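Local coordinates for protein putative rubredoxin reductase (Rhodopseudomonas palustris, PDB 3FG2) that probably passes electrons from NADH through its bound FAD to a ferredoxin that serves the cytochrome P450 CYP199A2, at residues L38-P44 and N57-R62; S119-V123 and A212-V217; A255-Q261 and C276-V282. All blocks are in the same frame, centred on the assembly; numbering follows the deposited sequence.

The three contacts follow one another along the chain, each closing before the next opens, so that none crosses or encloses another. Contact 1 comes first and ties together two parts of the long loop between strand 29-32 and helix 64-69, beside the FAD. Contact 2 closes a much longer loop, bringing the turn that leads into strand 123-124 against the hairpin of strands 207-213 and 216-222, the centre of this contact about 28 Å from the centre of the chain. Contact 3 pairs strands 257-259 and 277-281, with strand 270-272 in the connection between them. Contacts 2 and 3 lie farthest apart, their centres about 39 Å from each other.

Contact 1. Residues L38-P44 and N57-R62; sequences LPYQRPP and NSLMFR. With FAD (flavin-adenine dinucleotide), chain B.
Gln41 meets Leu59 at its backbone carbonyl, which both the main chain and the side chain of the glutamine approach. Followed outward, the Gln41 side chain stays close to Leu59 O: CB lies near it, CG packs against it and also approaches Phe61 CE2 at 3.9 Å, CD passes beside it, and NE2 makes a weak hydrogen bond to it at 3.2 Å. The main bond to that oxygen comes from the backbone, Gln41 N to Leu59 O at 2.8 Å. CG stands anti to the carbonyl carbon (chi1 -52°) and the chain runs extended beyond it, which brings NE2 to Leu59 O and near Met60 O, the amide plane 25° from that of the Phe61 ring.

A second backbone bond, Phe61 N to Pro39 O at 2.9 Å, is nearly straight at 167°, and the same oxygen accepts a bond from a water that also takes the N-H of Arg62. The two bonds flank a single bridge between Tyr40 and Met60. The Phe61 ring lays one face over the backbone at Tyr40 C, while Pro39 CB meets its edge in plane, 3.6 Å from CD1; Phe14 stacks on this ring and His11 meets it edge-to-face.

Both segments belong to a long loop of the FAD-binding Rossmann-type domain, and Arg42 and Pro43 bring it to the cofactor. The guanidinium of Arg42 is sandwiched, with FAD O2A over one face and the Tyr40 ring over the other; NH2 approaches FAD O3B at 3.0 Å and forms a salt bridge with Glu35, which also accepts a hydrogen bond from Tyr40 OH. Pro43 CA comes within 3.3 Å of FAD N5 on the isoalloxazine.

At the flanks, Leu59 CD2 slides past Pro44 CB at 3.6 Å, and Leu38 CD1 lies alongside Met60 CE.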
loop_
_atom_site.group_PDB
_atom_site.type_symbol
_atom_site.label_atom_id
_atom_site.label_comp_id
_atom_site.label_asym_id
_atom_site.label_seq_id
_atom_site.Cartn_x
_atom_site.Cartn_y
_atom_site.Cartn_z
ATOM N N LEU A 38 6.786 13.346 -11.865
ATOM C CA LEU A 38 7.151 12.247 -12.734
ATOM C C LEU A 38 6.741 11.047 -11.891
ATOM O O LEU A 38 6.741 11.134 -10.660
ATOM C CB LEU A 38 8.666 12.227 -12.964
ATOM C CG LEU A 38 9.312 13.500 -13.524
ATOM C CD1 LEU A 38 10.823 13.364 -13.472
ATOM C CD2 LEU A 38 8.833 13.743 -14.951
ATOM N N PRO A 39 6.364 9.926 -12.529
ATOM C CA PRO A 39 5.965 8.745 -11.757
ATOM C C PRO A 39 6.937 8.550 -10.590
ATOM O O PRO A 39 8.148 8.573 -10.785
ATOM C CB PRO A 39 6.047 7.633 -12.792
ATOM C CG PRO A 39 5.577 8.326 -14.026
ATOM C CD PRO A 39 6.325 9.645 -13.974
ATOM N N TYR A 40 6.412 8.360 -9.382
ATOM C CA TYR A 40 7.273 8.220 -8.214
ATOM C C TYR A 40 6.949 7.076 -7.256
ATOM O O TYR A 40 5.887 6.458 -7.326
ATOM C CB TYR A 40 7.281 9.543 -7.442
ATOM C CG TYR A 40 5.935 9.931 -6.866
ATOM C CD1 TYR A 40 5.589 9.580 -5.561
ATOM C CD2 TYR A 40 5.011 10.658 -7.619
ATOM C CE1 TYR A 40 4.363 9.945 -5.014
ATOM C CE2 TYR A 40 3.773 11.027 -7.081
ATOM C CZ TYR A 40 3.461 10.667 -5.776
ATOM O OH TYR A 40 2.255 11.030 -5.220
ATOM N N GLN A 41 7.886 6.818 -6.349
ATOM C CA GLN A 41 7.766 5.755 -5.356
ATOM C C GLN A 41 6.951 6.201 -4.140
ATOM O O GLN A 41 7.105 7.320 -3.652
ATOM C CB GLN A 41 9.160 5.331 -4.876
ATOM C CG GLN A 41 10.158 4.982 -5.979
ATOM C CD GLN A 41 11.599 4.981 -5.473
ATOM O OE1 GLN A 41 11.960 4.205 -4.584
ATOM N NE2 GLN A 41 12.423 5.863 -6.033
ATOM N N ARG A 42 6.105 5.304 -3.643
ATOM C CA ARG A 42 5.271 5.582 -2.479
ATOM C C ARG A 42 5.903 5.228 -1.130
ATOM O O ARG A 42 5.860 6.016 -0.191
ATOM C CB ARG A 42 3.936 4.842 -2.599
ATOM C CG ARG A 42 2.815 5.659 -3.213
ATOM C CD ARG A 42 3.106 6.015 -4.649
ATOM N NE ARG A 42 2.099 6.914 -5.208
ATOM C CZ ARG A 42 2.148 7.398 -6.445
ATOM N NH1 ARG A 42 3.154 7.063 -7.240
ATOM N NH2 ARG A 42 1.205 8.219 -6.891
ATOM N N PRO A 43 6.513 4.042 -1.020
ATOM C CA PRO A 43 7.134 3.608 0.236
ATOM C C PRO A 43 7.949 4.637 1.013
ATOM O O PRO A 43 7.822 4.740 2.236
ATOM C CB PRO A 43 7.975 2.404 -0.192
ATOM C CG PRO A 43 7.157 1.821 -1.312
ATOM C CD PRO A 43 6.779 3.068 -2.095
ATOM N N PRO A 44 8.802 5.408 0.324
ATOM C CA PRO A 44 9.614 6.409 1.027
ATOM C C PRO A 44 8.822 7.589 1.611
ATOM O O PRO A 44 9.329 8.316 2.466
ATOM C CB PRO A 44 10.602 6.867 -0.050
ATOM C CG PRO A 44 10.675 5.683 -0.986
ATOM C CD PRO A 44 9.238 5.275 -1.076
ATOM N N ASN A 57 12.247 15.710 -6.928
ATOM C CA ASN A 57 12.074 14.429 -7.598
ATOM C C ASN A 57 13.113 13.390 -7.195
ATOM O O ASN A 57 13.756 12.772 -8.046
ATOM C CB ASN A 57 12.088 14.626 -9.118
ATOM C CG ASN A 57 10.840 15.340 -9.632
ATOM O OD1 ASN A 57 10.563 16.482 -9.257
ATOM N ND2 ASN A 57 10.082 14.665 -10.496
ATOM N N SER A 58 13.271 13.198 -5.892
ATOM C CA SER A 58 14.220 12.219 -5.382
ATOM C C SER A 58 13.537 10.858 -5.256
ATOM O O SER A 58 14.180 9.851 -4.949
ATOM C CB SER A 58 14.758 12.672 -4.022
ATOM O OG SER A 58 13.708 13.102 -3.172
ATOM N N LEU A 59 12.231 10.837 -5.514
ATOM C CA LEU A 59 11.437 9.614 -5.433
ATOM C C LEU A 59 10.994 9.097 -6.806
ATOM O O LEU A 59 10.331 8.065 -6.901
ATOM C CB LEU A 59 10.201 9.853 -4.563
ATOM C CG LEU A 59 10.421 10.404 -3.152
ATOM C CD1 LEU A 59 9.072 10.555 -2.459
ATOM C CD2 LEU A 59 11.335 9.478 -2.362
ATOM N N MET A 60 11.352 9.820 -7.863
ATOM C CA MET A 60 10.996 9.426 -9.225
ATOM C C MET A 60 11.476 8.008 -9.555
ATOM O O MET A 60 12.566 7.602 -9.146
ATOM C CB MET A 60 11.616 10.406 -10.228
ATOM C CG MET A 60 13.134 10.552 -10.086
ATOM S SD MET A 60 13.965 11.334 -11.506
ATOM C CE MET A 60 13.641 13.042 -11.223
ATOM N N PHE A 61 10.662 7.253 -10.288
ATOM C CA PHE A 61 11.044 5.898 -10.681
ATOM C C PHE A 61 12.250 6.006 -11.606
ATOM O O PHE A 61 13.321 5.478 -11.312
ATOM C CB PHE A 61 9.899 5.200 -11.421
ATOM C CG PHE A 61 8.812 4.680 -10.523
ATOM C CD1 PHE A 61 7.512 5.149 -10.644
ATOM C CD2 PHE A 61 9.084 3.697 -9.575
ATOM C CE1 PHE A 61 6.495 4.643 -9.834
ATOM C CE2 PHE A 61 8.078 3.186 -8.763
ATOM C CZ PHE A 61 6.781 3.660 -8.893
ATOM N N ARG A 62 12.053 6.692 -12.730
ATOM C CA ARG A 62 13.101 6.922 -13.719
ATOM C C ARG A 62 13.057 8.404 -14.071
ATOM O O ARG A 62 12.057 9.078 -13.825
ATOM C CB ARG A 62 12.854 6.100 -14.991
ATOM C CG ARG A 62 12.726 4.604 -14.774
ATOM C CD ARG A 62 13.981 4.000 -14.157
ATOM N NE ARG A 62 13.663 2.783 -13.409
ATOM C CZ ARG A 62 13.344 1.617 -13.961
ATOM N NH1 ARG A 62 13.310 1.497 -15.280
ATOM N NH2 ARG A 62 13.026 0.582 -13.193
HETATM P PA FAD B . -0.642 4.123 -6.807
HETATM O O1A FAD B . -1.464 4.772 -5.753
HETATM O O2A FAD B . 0.708 4.069 -6.710
HETATM O O5B FAD B . -0.885 5.103 -7.967
HETATM C C5B FAD B . -2.203 5.464 -8.488
HETATM C C4B FAD B . -1.929 6.674 -9.407
HETATM O O4B FAD B . -3.097 6.810 -10.302
HETATM C C3B FAD B . -1.792 8.034 -8.696
HETATM O O3B FAD B . -0.711 8.827 -9.076
HETATM C C2B FAD B . -3.162 8.620 -8.884
HETATM O O2B FAD B . -3.209 10.001 -8.702
HETATM C C1B FAD B . -3.437 8.235 -10.307
HETATM N N9A FAD B . -4.833 8.240 -10.750
HETATM C C8A FAD B . -5.936 7.886 -10.016
HETATM N N7A FAD B . -7.070 8.004 -10.696
HETATM C C5A FAD B . -6.700 8.454 -11.930
HETATM C C6A FAD B . -7.491 8.786 -13.137
HETATM N N6A FAD B . -8.798 8.691 -13.217
HETATM N N1A FAD B . -6.745 9.217 -14.216
HETATM C C2A FAD B . -5.376 9.331 -14.176
HETATM N N3A FAD B . -4.581 9.049 -13.116
HETATM C C4A FAD B . -5.291 8.613 -12.012
HETATM N N1 FAD B . 3.735 -1.051 -0.079
HETATM C C2 FAD B . 4.719 -1.893 0.238
HETATM O O2 FAD B . 4.752 -3.004 -0.199
HETATM N N3 FAD B . 5.791 -1.515 1.111
HETATM C C4 FAD B . 5.859 -0.249 1.667
HETATM O O4 FAD B . 6.788 0.038 2.400
HETATM C C4X FAD B . 4.790 0.683 1.324
HETATM N N5 FAD B . 4.807 1.940 1.830
HETATM C C5X FAD B . 3.784 2.802 1.479
HETATM C C6 FAD B . 3.826 4.123 2.009
HETATM C C7 FAD B . 2.854 5.056 1.709
HETATM C C7M FAD B . 2.946 6.449 2.300
HETATM C C8 FAD B . 1.742 4.691 0.824
HETATM C C8M FAD B . 0.645 5.662 0.450
HETATM C C9 FAD B . 1.687 3.384 0.296
HETATM C C9A FAD B . 2.695 2.441 0.611
HETATM N N10 FAD B . 2.711 1.080 0.090
HETATM C C10 FAD B . 3.718 0.218 0.421
HETATM C "C1'" FAD B . 1.600 0.688 -0.814
HETATM C "C2'" FAD B . 1.992 0.950 -2.300
HETATM O "O2'" FAD B . 2.365 2.304 -2.426
HETATM C "C3'" FAD B . 0.790 0.621 -3.163
HETATM O "O3'" FAD B . 0.466 -0.757 -3.023
HETATM C "C4'" FAD B . 1.102 0.925 -4.618
HETATM O "O4'" FAD B . 1.443 2.327 -4.782
HETATM C "C5'" FAD B . -0.116 0.595 -5.447
HETATM O "O5'" FAD B . 0.231 0.964 -6.943
HETATM P P FAD B . -0.852 1.493 -7.840
HETATM O O1P FAD B . -0.088 1.682 -9.181
HETATM O O2P FAD B . -1.983 0.682 -7.914
HETATM O O3P FAD B . -1.323 2.795 -7.357
HETATM O O HOH W 1 9.408 8.282 -13.136
#

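Contact 2. Residues S119-V123 and A212-V217; sequences SLPDV and AEGDRV
Leu120 packs against Ala212 where a type I beta turn, Leu120 to Val123, leads into edge strand 123-124 of a five-stranded parallel sheet and rests against the hairpin of strands 207-213 and 216-222.

Van der Waals packing has two centres. Leu120 splits its methyls between the end of strand 207-213 and the turn that follows it: CD1 presses on Ala212 CB at 3.3 Å, tighter than usual, while CD2 meets the carboxylate oxygen Asp215 OD1, the side chains crossing at about a right angle. Val217 supplies the other centre through CG2, anti to the carbonyl carbon (chi1 171° for CG1), which touches Asp122 CB at 3.7 Å and Val123 CG2 at 4.0 Å. Val233 of strand 232-235 also packs on Val217.

Polar links across the contact run through water. One water accepts from Asp122 N and Val217 N and donates to Asp215 O; another donates to Asp122 OD1 and Val217 O. The other carboxylate oxygen of Asp122 forms a salt bridge with Arg138.

Within the hairpin, backbone bonds join Glu213 and Arg216 in both directions, and their side chains form a salt bridge in which Arg216 NE meets Glu213 OE1 at 3.1 Å from above the carboxylate plane.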
loop_
_atom_site.group_PDB
_atom_site.type_symbol
_atom_site.label_atom_id
_atom_site.label_comp_id
_atom_site.label_asym_id
_atom_site.label_seq_id
_atom_site.Cartn_x
_atom_site.Cartn_y
_atom_site.Cartn_z
ATOM N N SER A 119 -11.957 18.739 8.516
ATOM C CA SER A 119 -11.359 19.382 7.357
ATOM C C SER A 119 -10.584 20.668 7.647
ATOM O O SER A 119 -10.274 21.421 6.727
ATOM C CB SER A 119 -12.431 19.661 6.301
ATOM O OG SER A 119 -13.401 20.560 6.800
ATOM N N LEU A 120 -10.274 20.933 8.912
ATOM C CA LEU A 120 -9.500 22.127 9.238
ATOM C C LEU A 120 -8.112 21.968 8.617
ATOM O O LEU A 120 -7.676 20.856 8.328
ATOM C CB LEU A 120 -9.390 22.310 10.752
ATOM C CG LEU A 120 -10.681 22.769 11.439
ATOM C CD1 LEU A 120 -10.482 22.785 12.943
ATOM C CD2 LEU A 120 -11.080 24.153 10.930
ATOM N N PRO A 121 -7.392 23.075 8.416
ATOM C CA PRO A 121 -6.053 23.042 7.814
ATOM C C PRO A 121 -5.041 22.070 8.421
ATOM O O PRO A 121 -4.272 21.437 7.694
ATOM C CB PRO A 121 -5.586 24.491 7.937
ATOM C CG PRO A 121 -6.871 25.270 7.921
ATOM C CD PRO A 121 -7.750 24.447 8.816
ATOM N N ASP A 122 -5.037 21.952 9.746
ATOM C CA ASP A 122 -4.082 21.084 10.426
ATOM C C ASP A 122 -4.465 19.614 10.580
ATOM O O ASP A 122 -3.930 18.915 11.443
ATOM C CB ASP A 122 -3.721 21.678 11.795
ATOM C CG ASP A 122 -2.822 22.903 11.679
ATOM O OD1 ASP A 122 -2.943 23.814 12.529
ATOM O OD2 ASP A 122 -1.986 22.952 10.748
ATOM N N VAL A 123 -5.394 19.150 9.749
ATOM C CA VAL A 123 -5.799 17.747 9.752
ATOM C C VAL A 123 -5.299 17.241 8.393
ATOM O O VAL A 123 -5.943 17.441 7.356
ATOM C CB VAL A 123 -7.329 17.591 9.865
ATOM C CG1 VAL A 123 -7.709 16.130 9.749
ATOM C CG2 VAL A 123 -7.810 18.139 11.205
ATOM N N ALA A 212 -11.297 22.474 18.089
ATOM C CA ALA A 212 -10.589 23.604 17.531
ATOM C C ALA A 212 -10.926 24.895 18.257
ATOM O O ALA A 212 -11.920 24.993 18.979
ATOM C CB ALA A 212 -10.902 23.740 16.056
ATOM N N GLU A 213 -10.062 25.879 18.055
ATOM C CA GLU A 213 -10.208 27.200 18.636
ATOM C C GLU A 213 -10.001 28.096 17.425
ATOM O O GLU A 213 -8.914 28.137 16.847
ATOM C CB GLU A 213 -9.127 27.407 19.694
ATOM C CG GLU A 213 -9.159 28.746 20.371
ATOM C CD GLU A 213 -8.162 29.710 19.780
ATOM O OE1 GLU A 213 -6.959 29.371 19.726
ATOM O OE2 GLU A 213 -8.587 30.807 19.379
ATOM N N GLY A 214 -11.055 28.799 17.031
ATOM C CA GLY A 214 -10.968 29.624 15.843
ATOM C C GLY A 214 -11.010 28.582 14.739
ATOM O O GLY A 214 -12.056 27.968 14.490
ATOM N N ASP A 215 -9.874 28.372 14.087
ATOM C CA ASP A 215 -9.766 27.357 13.050
ATOM C C ASP A 215 -8.450 26.631 13.270
ATOM O O ASP A 215 -7.878 26.032 12.355
ATOM C CB ASP A 215 -9.831 27.976 11.657
ATOM C CG ASP A 215 -11.262 28.239 11.212
ATOM O OD1 ASP A 215 -12.087 27.296 11.270
ATOM O OD2 ASP A 215 -11.568 29.382 10.806
ATOM N N ARG A 216 -7.996 26.695 14.519
ATOM C CA ARG A 216 -6.763 26.062 14.947
ATOM C C ARG A 216 -7.084 24.797 15.720
ATOM O O ARG A 216 -7.774 24.850 16.735
ATOM C CB ARG A 216 -5.977 27.003 15.858
ATOM C CG ARG A 216 -5.457 28.249 15.184
ATOM C CD ARG A 216 -4.681 29.102 16.173
ATOM N NE ARG A 216 -5.552 29.915 17.018
ATOM C CZ ARG A 216 -6.293 30.924 16.568
ATOM N NH1 ARG A 216 -7.055 31.615 17.402
ATOM N NH2 ARG A 216 -6.269 31.245 15.278
ATOM N N VAL A 217 -6.593 23.663 15.239
ATOM C CA VAL A 217 -6.821 22.396 15.922
ATOM C C VAL A 217 -6.259 22.491 17.339
ATOM O O VAL A 217 -5.182 23.043 17.537
ATOM C CB VAL A 217 -6.098 21.231 15.198
ATOM C CG1 VAL A 217 -6.167 19.981 16.042
ATOM C CG2 VAL A 217 -6.712 20.991 13.829
HETATM O O HOH W 2 -3.112 24.540 15.480
HETATM O O HOH W 3 -5.950 23.738 12.091
#

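Contact 3. Residues A255-Q261 and C276-V282; sequences AGIIVDQ and CALFESV
Ile257 and Cys276 begin a short parallel ladder, with Ile257 N bonded to Cys276 O at 2.6 Å and a nearly straight 175°. Leu278 then bonds both ways, its N to Ile257 O at 2.9 Å and its O to Val259 N at 3.2 Å, both donors standing above the acceptor carbonyl planes. On one face Ile258 CG1 and Leu278 CD1 lie side by side; on the other, Val259 CG2 packs on Phe279 CB at 3.5 Å.

The extended chain of Gln261 crosses that of Glu280, its CG resting 3.5 Å from Glu280 CD, and through OE1 and CD its amide meets Val282 CG1, the side chains crossing at about a right angle. Cutting this side chain back to an alanine is likely to open a gap beside Val282 and leave the Glu280 carboxylate freer to turn.

Gly256 brings its backbone close to Leu278, where a CB would be tight. Around this layer, Ala272 of strand 270-272 touches Ile257, Val259 and Ala277, helix 293-306 covers Ala277 and Phe279, and Tyr314 meets the Phe279 ring edge-to-face.

Strand 286-288 pairs antiparallel with 277-281, completing a mixed three-stranded sheet in the pyridine nucleotide-disulphide oxidoreductase fold, its middle strand beginning two residues after the FAD-binding Asp275.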
loop_
_atom_site.group_PDB
_atom_site.type_symbol
_atom_site.label_atom_id
_atom_site.label_comp_id
_atom_site.label_asym_id
_atom_site.label_seq_id
_atom_site.Cartn_x
_atom_site.Cartn_y
_atom_site.Cartn_z
ATOM N N ALA A 255 -15.332 -3.620 -3.758
ATOM C CA ALA A 255 -14.202 -3.023 -3.059
ATOM C C ALA A 255 -13.011 -3.160 -4.018
ATOM O O ALA A 255 -12.020 -3.821 -3.713
ATOM C CB ALA A 255 -13.931 -3.770 -1.765
ATOM N N GLY A 256 -13.140 -2.536 -5.185
ATOM C CA GLY A 256 -12.116 -2.588 -6.209
ATOM C C GLY A 256 -12.775 -2.886 -7.546
ATOM O O GLY A 256 -13.967 -3.210 -7.593
ATOM N N ILE A 257 -12.020 -2.757 -8.635
ATOM C CA ILE A 257 -12.545 -3.039 -9.969
ATOM C C ILE A 257 -12.405 -4.544 -10.194
ATOM O O ILE A 257 -11.299 -5.079 -10.185
ATOM C CB ILE A 257 -11.747 -2.288 -11.058
ATOM C CG1 ILE A 257 -11.640 -0.808 -10.694
ATOM C CG2 ILE A 257 -12.431 -2.445 -12.421
ATOM C CD1 ILE A 257 -10.830 0.012 -11.684
ATOM N N ILE A 258 -13.528 -5.224 -10.399
ATOM C CA ILE A 258 -13.516 -6.670 -10.585
ATOM C C ILE A 258 -12.864 -7.150 -11.877
ATOM O O ILE A 258 -13.146 -6.643 -12.962
ATOM C CB ILE A 258 -14.948 -7.248 -10.483
ATOM C CG1 ILE A 258 -15.471 -7.066 -9.052
ATOM C CG2 ILE A 258 -14.949 -8.728 -10.840
ATOM C CD1 ILE A 258 -16.951 -7.386 -8.885
ATOM N N VAL A 259 -11.979 -8.136 -11.726
ATOM C CA VAL A 259 -11.249 -8.732 -12.842
ATOM C C VAL A 259 -11.074 -10.238 -12.595
ATOM O O VAL A 259 -11.111 -10.689 -11.451
ATOM C CB VAL A 259 -9.852 -8.064 -13.013
ATOM C CG1 VAL A 259 -10.013 -6.584 -13.337
ATOM C CG2 VAL A 259 -9.032 -8.232 -11.745
ATOM N N ASP A 260 -10.897 -11.014 -13.666
ATOM C CA ASP A 260 -10.724 -12.461 -13.529
ATOM C C ASP A 260 -9.268 -12.861 -13.276
ATOM O O ASP A 260 -8.438 -12.015 -12.956
ATOM C CB ASP A 260 -11.255 -13.197 -14.772
ATOM C CG ASP A 260 -10.556 -12.780 -16.059
ATOM O OD1 ASP A 260 -9.445 -12.203 -15.996
ATOM O OD2 ASP A 260 -11.126 -13.049 -17.143
ATOM N N GLN A 261 -8.967 -14.151 -13.415
ATOM C CA GLN A 261 -7.614 -14.658 -13.189
ATOM C C GLN A 261 -6.545 -13.940 -14.005
ATOM O O GLN A 261 -5.390 -13.856 -13.593
ATOM C CB GLN A 261 -7.546 -16.149 -13.512
ATOM C CG GLN A 261 -8.389 -17.020 -12.612
ATOM C CD GLN A 261 -8.402 -18.478 -13.048
ATOM O OE1 GLN A 261 -9.027 -19.321 -12.401
ATOM N NE2 GLN A 261 -7.714 -18.780 -14.148
ATOM N N CYS A 276 -6.272 -0.799 -7.174
ATOM C CA CYS A 276 -7.653 -0.650 -7.629
ATOM C C CYS A 276 -8.329 -1.938 -8.065
ATOM O O CYS A 276 -9.552 -1.973 -8.233
ATOM C CB CYS A 276 -7.727 0.357 -8.786
ATOM S SG CYS A 276 -7.269 -0.302 -10.433
ATOM N N ALA A 277 -7.547 -3.001 -8.228
ATOM C CA ALA A 277 -8.089 -4.272 -8.701
ATOM C C ALA A 277 -8.515 -5.322 -7.669
ATOM O O ALA A 277 -7.779 -5.631 -6.729
ATOM C CB ALA A 277 -7.104 -4.897 -9.692
ATOM N N LEU A 278 -9.715 -5.869 -7.878
ATOM C CA LEU A 278 -10.292 -6.915 -7.030
ATOM C C LEU A 278 -10.261 -8.156 -7.933
ATOM O O LEU A 278 -11.239 -8.480 -8.613
ATOM C CB LEU A 278 -11.740 -6.567 -6.670
ATOM C CG LEU A 278 -12.361 -7.210 -5.425
ATOM C CD1 LEU A 278 -13.861 -6.923 -5.420
ATOM C CD2 LEU A 278 -12.104 -8.717 -5.398
ATOM N N PHE A 279 -9.123 -8.840 -7.929
ATOM C CA PHE A 279 -8.905 -9.999 -8.781
ATOM C C PHE A 279 -9.248 -11.374 -8.227
ATOM O O PHE A 279 -9.355 -11.585 -7.018
ATOM C CB PHE A 279 -7.445 -10.014 -9.222
ATOM C CG PHE A 279 -6.485 -10.282 -8.101
ATOM C CD1 PHE A 279 -5.939 -11.549 -7.924
ATOM C CD2 PHE A 279 -6.145 -9.269 -7.204
ATOM C CE1 PHE A 279 -5.059 -11.808 -6.862
ATOM C CE2 PHE A 279 -5.274 -9.511 -6.145
ATOM C CZ PHE A 279 -4.725 -10.781 -5.971
ATOM N N GLU A 280 -9.395 -12.314 -9.150
ATOM C CA GLU A 280 -9.693 -13.694 -8.822
ATOM C C GLU A 280 -8.344 -14.377 -8.614
ATOM O O GLU A 280 -7.499 -14.346 -9.502
ATOM C CB GLU A 280 -10.447 -14.337 -9.988
ATOM C CG GLU A 280 -10.789 -15.803 -9.781
ATOM C CD GLU A 280 -11.478 -16.426 -10.988
ATOM O OE1 GLU A 280 -11.709 -17.656 -10.959
ATOM O OE2 GLU A 280 -11.788 -15.693 -11.959
ATOM N N SER A 281 -8.143 -14.978 -7.445
ATOM C CA SER A 281 -6.884 -15.659 -7.125
ATOM C C SER A 281 -6.951 -17.191 -7.188
ATOM O O SER A 281 -7.531 -17.833 -6.304
ATOM C CB SER A 281 -6.411 -15.240 -5.727
ATOM O OG SER A 281 -5.283 -15.997 -5.312
ATOM N N VAL A 282 -6.346 -17.774 -8.221
ATOM C CA VAL A 282 -6.341 -19.231 -8.364
ATOM C C VAL A 282 -5.707 -19.881 -7.146
ATOM O O VAL A 282 -6.250 -20.834 -6.583
ATOM C CB VAL A 282 -5.539 -19.711 -9.610
ATOM C CG1 VAL A 282 -6.353 -19.514 -10.867
ATOM C CG2 VAL A 282 -4.212 -18.961 -9.697
#